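Local atomic coordinates of (S)-ureidoglycine--glyoxylate transaminase (Bacillus subtilis, PDB entry 3ISL), a protein that transfers the amino group of (S)-ureidoglycine to glyoxylate, giving oxalurate and glycine in purine catabolism, with pyridoxal 5'-phosphate as cofactor. Residues T196-S201 and G365-S370. Residues are numbered along the deposited sequence; the frame is centred on the assembly and turned at random.
Sequences TQKCLS and GTMGYS. With PLP (pyridoxal-5'-phosphate), chain C.
Ser201 OG accepts a nearly straight hydrogen bond from Tyr369 N, 2.8 Å long with an N-H...O angle of 174°. The hydroxyl sits beside the backbone N of Ser201, anti to its carbonyl carbon (chi1 -78°), and this rotation sets it against the 365-370 loop. It also bonds to Glu21 O, so two backbone groups hold it. With an alanine here, Tyr369 N would probably lose its acceptor and Glu21 O this partner.

The tightest packing is at Gly368. Its CA lies 3.3 Å from Cys199 O and 3.5 Å from Ser201 OG. A CB placed here would clash with both oxygens, and the backbone has a positive phi (59°), easy for glycine. Beside it, Met367 stretches out along the 196-201 loop. Cys199 SG rests on Met367 CG at 3.8 Å. Met367 SD meets Lys198 CB at 3.9 Å, and the two side chains run alongside each other in the same direction.

The 196-201 loop, between strands 191-193 and 206-211, carries the lysine that holds the cofactor in this class-V aminotransferase. A type I turn from Lys198 to Ser201 shapes it. Lys198 NZ is 1.3 Å from PLP C4A, a covalent link consistent with the internal aldimine. Gln197 NE2 donates to PLP O3P at 2.6 Å. Thr267 of the second subunit also bonds to the cofactor and packs on Gln197.

The contact is looser at the side chain of Tyr369. Only its start takes part, with Tyr369 CB 3.6 Å from Ser201 OG. The ring projects off from Ser201, and the residue is partly exposed.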
loop_
_atom_site.group_PDB
_atom_site.type_symbol
_atom_site.label_atom_id
_atom_site.label_comp_id
_atom_site.label_asym_id
_atom_site.label_seq_id
_atom_site.Cartn_x
_atom_site.Cartn_y
_atom_site.Cartn_z
ATOM N N THR A 196 1.010 10.398 3.397
ATOM C CA THR A 196 1.097 11.150 2.149
ATOM C C THR A 196 -0.127 12.028 1.842
ATOM O O THR A 196 0.022 13.061 1.171
ATOM C CB THR A 196 1.255 10.166 0.963
ATOM O OG1 THR A 196 0.420 9.018 1.193
ATOM C CG2 THR A 196 2.675 9.662 0.892
ATOM N N GLN A 197 -1.320 11.635 2.296
ATOM C CA GLN A 197 -2.562 12.171 1.766
ATOM C C GLN A 197 -3.035 13.393 2.548
ATOM O O GLN A 197 -4.178 13.879 2.328
ATOM C CB GLN A 197 -3.672 11.102 1.751
ATOM C CG GLN A 197 -4.230 10.768 3.248
ATOM C CD GLN A 197 -3.459 9.632 3.957
ATOM O OE1 GLN A 197 -2.363 9.261 3.532
ATOM N NE2 GLN A 197 -4.045 9.071 5.017
ATOM N N LYS A 198 -2.186 13.848 3.476
ATOM C CA LYS A 198 -2.425 15.016 4.332
ATOM C C LYS A 198 -1.613 16.220 3.862
ATOM O O LYS A 198 -1.746 16.581 2.722
ATOM C CB LYS A 198 -2.292 14.665 5.811
ATOM C CG LYS A 198 -3.498 13.659 6.192
ATOM C CD LYS A 198 -3.598 13.213 7.682
ATOM C CE LYS A 198 -4.484 11.976 7.746
ATOM N NZ LYS A 198 -5.117 11.635 9.007
ATOM N N CYS A 199 -0.793 16.847 4.688
ATOM C CA CYS A 199 -0.115 18.016 4.200
ATOM C C CYS A 199 0.780 17.867 2.954
ATOM O O CYS A 199 1.164 18.895 2.348
ATOM C CB CYS A 199 0.657 18.639 5.358
ATOM S SG CYS A 199 -0.491 19.091 6.629
ATOM N N LEU A 200 1.190 16.633 2.651
ATOM C CA LEU A 200 1.964 16.296 1.447
ATOM C C LEU A 200 1.145 16.249 0.125
ATOM O O LEU A 200 1.693 16.367 -0.964
ATOM C CB LEU A 200 2.759 14.944 1.646
ATOM C CG LEU A 200 3.789 15.008 2.829
ATOM C CD1 LEU A 200 4.574 13.692 2.742
ATOM C CD2 LEU A 200 4.759 16.255 2.752
ATOM N N SER A 201 -0.171 16.112 0.234
ATOM C CA SER A 201 -1.047 16.093 -0.952
ATOM C C SER A 201 -0.536 15.078 -1.981
ATOM O O SER A 201 -0.435 15.362 -3.187
ATOM C CB SER A 201 -1.150 17.509 -1.574
ATOM O OG SER A 201 -2.051 18.242 -0.776
ATOM N N GLY A 365 -10.110 20.933 7.472
ATOM C CA GLY A 365 -8.669 20.757 7.201
ATOM C C GLY A 365 -8.233 21.851 6.240
ATOM O O GLY A 365 -9.045 22.283 5.377
ATOM N N THR A 366 -7.018 22.379 6.412
ATOM C CA THR A 366 -6.419 23.332 5.441
ATOM C C THR A 366 -5.020 22.761 5.265
ATOM O O THR A 366 -4.093 23.269 5.838
ATOM C CB THR A 366 -6.321 24.813 5.999
ATOM O OG1 THR A 366 -5.868 24.775 7.359
ATOM C CG2 THR A 366 -7.665 25.518 5.975
ATOM N N MET A 367 -4.886 21.669 4.512
ATOM C CA MET A 367 -3.638 20.937 4.380
ATOM C C MET A 367 -3.146 20.883 2.932
ATOM O O MET A 367 -3.944 20.557 2.033
ATOM C CB MET A 367 -3.873 19.444 4.792
ATOM C CG MET A 367 -4.274 19.251 6.302
ATOM S SD MET A 367 -4.831 17.577 6.519
ATOM C CE MET A 367 -4.424 17.323 8.272
ATOM N N GLY A 368 -1.832 21.093 2.696
ATOM C CA GLY A 368 -1.306 20.832 1.403
ATOM C C GLY A 368 -1.957 21.647 0.295
ATOM O O GLY A 368 -2.194 22.865 0.439
ATOM N N TYR A 369 -2.270 20.988 -0.813
ATOM C CA TYR A 369 -2.799 21.693 -1.989
ATOM C C TYR A 369 -4.188 22.284 -1.701
ATOM O O TYR A 369 -4.593 23.236 -2.346
ATOM C CB TYR A 369 -2.898 20.734 -3.176
ATOM C CG TYR A 369 -3.230 21.495 -4.451
ATOM C CD1 TYR A 369 -2.255 22.330 -5.058
ATOM C CD2 TYR A 369 -4.493 21.437 -4.999
ATOM C CE1 TYR A 369 -2.539 23.055 -6.190
ATOM C CE2 TYR A 369 -4.804 22.192 -6.151
ATOM C CZ TYR A 369 -3.824 23.008 -6.721
ATOM O OH TYR A 369 -4.118 23.723 -7.875
ATOM N N SER A 370 -4.959 21.641 -0.812
ATOM C CA SER A 370 -6.254 22.166 -0.309
ATOM C C SER A 370 -6.139 23.471 0.520
ATOM O O SER A 370 -7.152 24.242 0.736
ATOM C CB SER A 370 -6.887 21.051 0.553
ATOM O OG SER A 370 -7.524 20.062 -0.294
HETATM N N1 PLP C . -2.306 8.991 12.390
HETATM C C2 PLP C . -2.852 10.358 12.430
HETATM C C2A PLP C . -2.466 11.357 13.346
HETATM C C3 PLP C . -3.843 10.782 11.536
HETATM O O3 PLP C . -4.347 12.057 11.567
HETATM C C4 PLP C . -4.347 9.960 10.553
HETATM C C4A PLP C . -5.446 10.509 9.563
HETATM C C5 PLP C . -3.851 8.664 10.469
HETATM C C6 PLP C . -2.859 8.151 11.364
HETATM C C5A PLP C . -4.467 7.792 9.426
HETATM O O4P PLP C . -3.515 7.262 8.630
HETATM P P PLP C . -4.140 6.398 7.463
HETATM O O1P PLP C . -5.654 6.555 7.373
HETATM O O2P PLP C . -3.551 4.896 7.864
HETATM O O3P PLP C . -3.383 6.815 6.023
#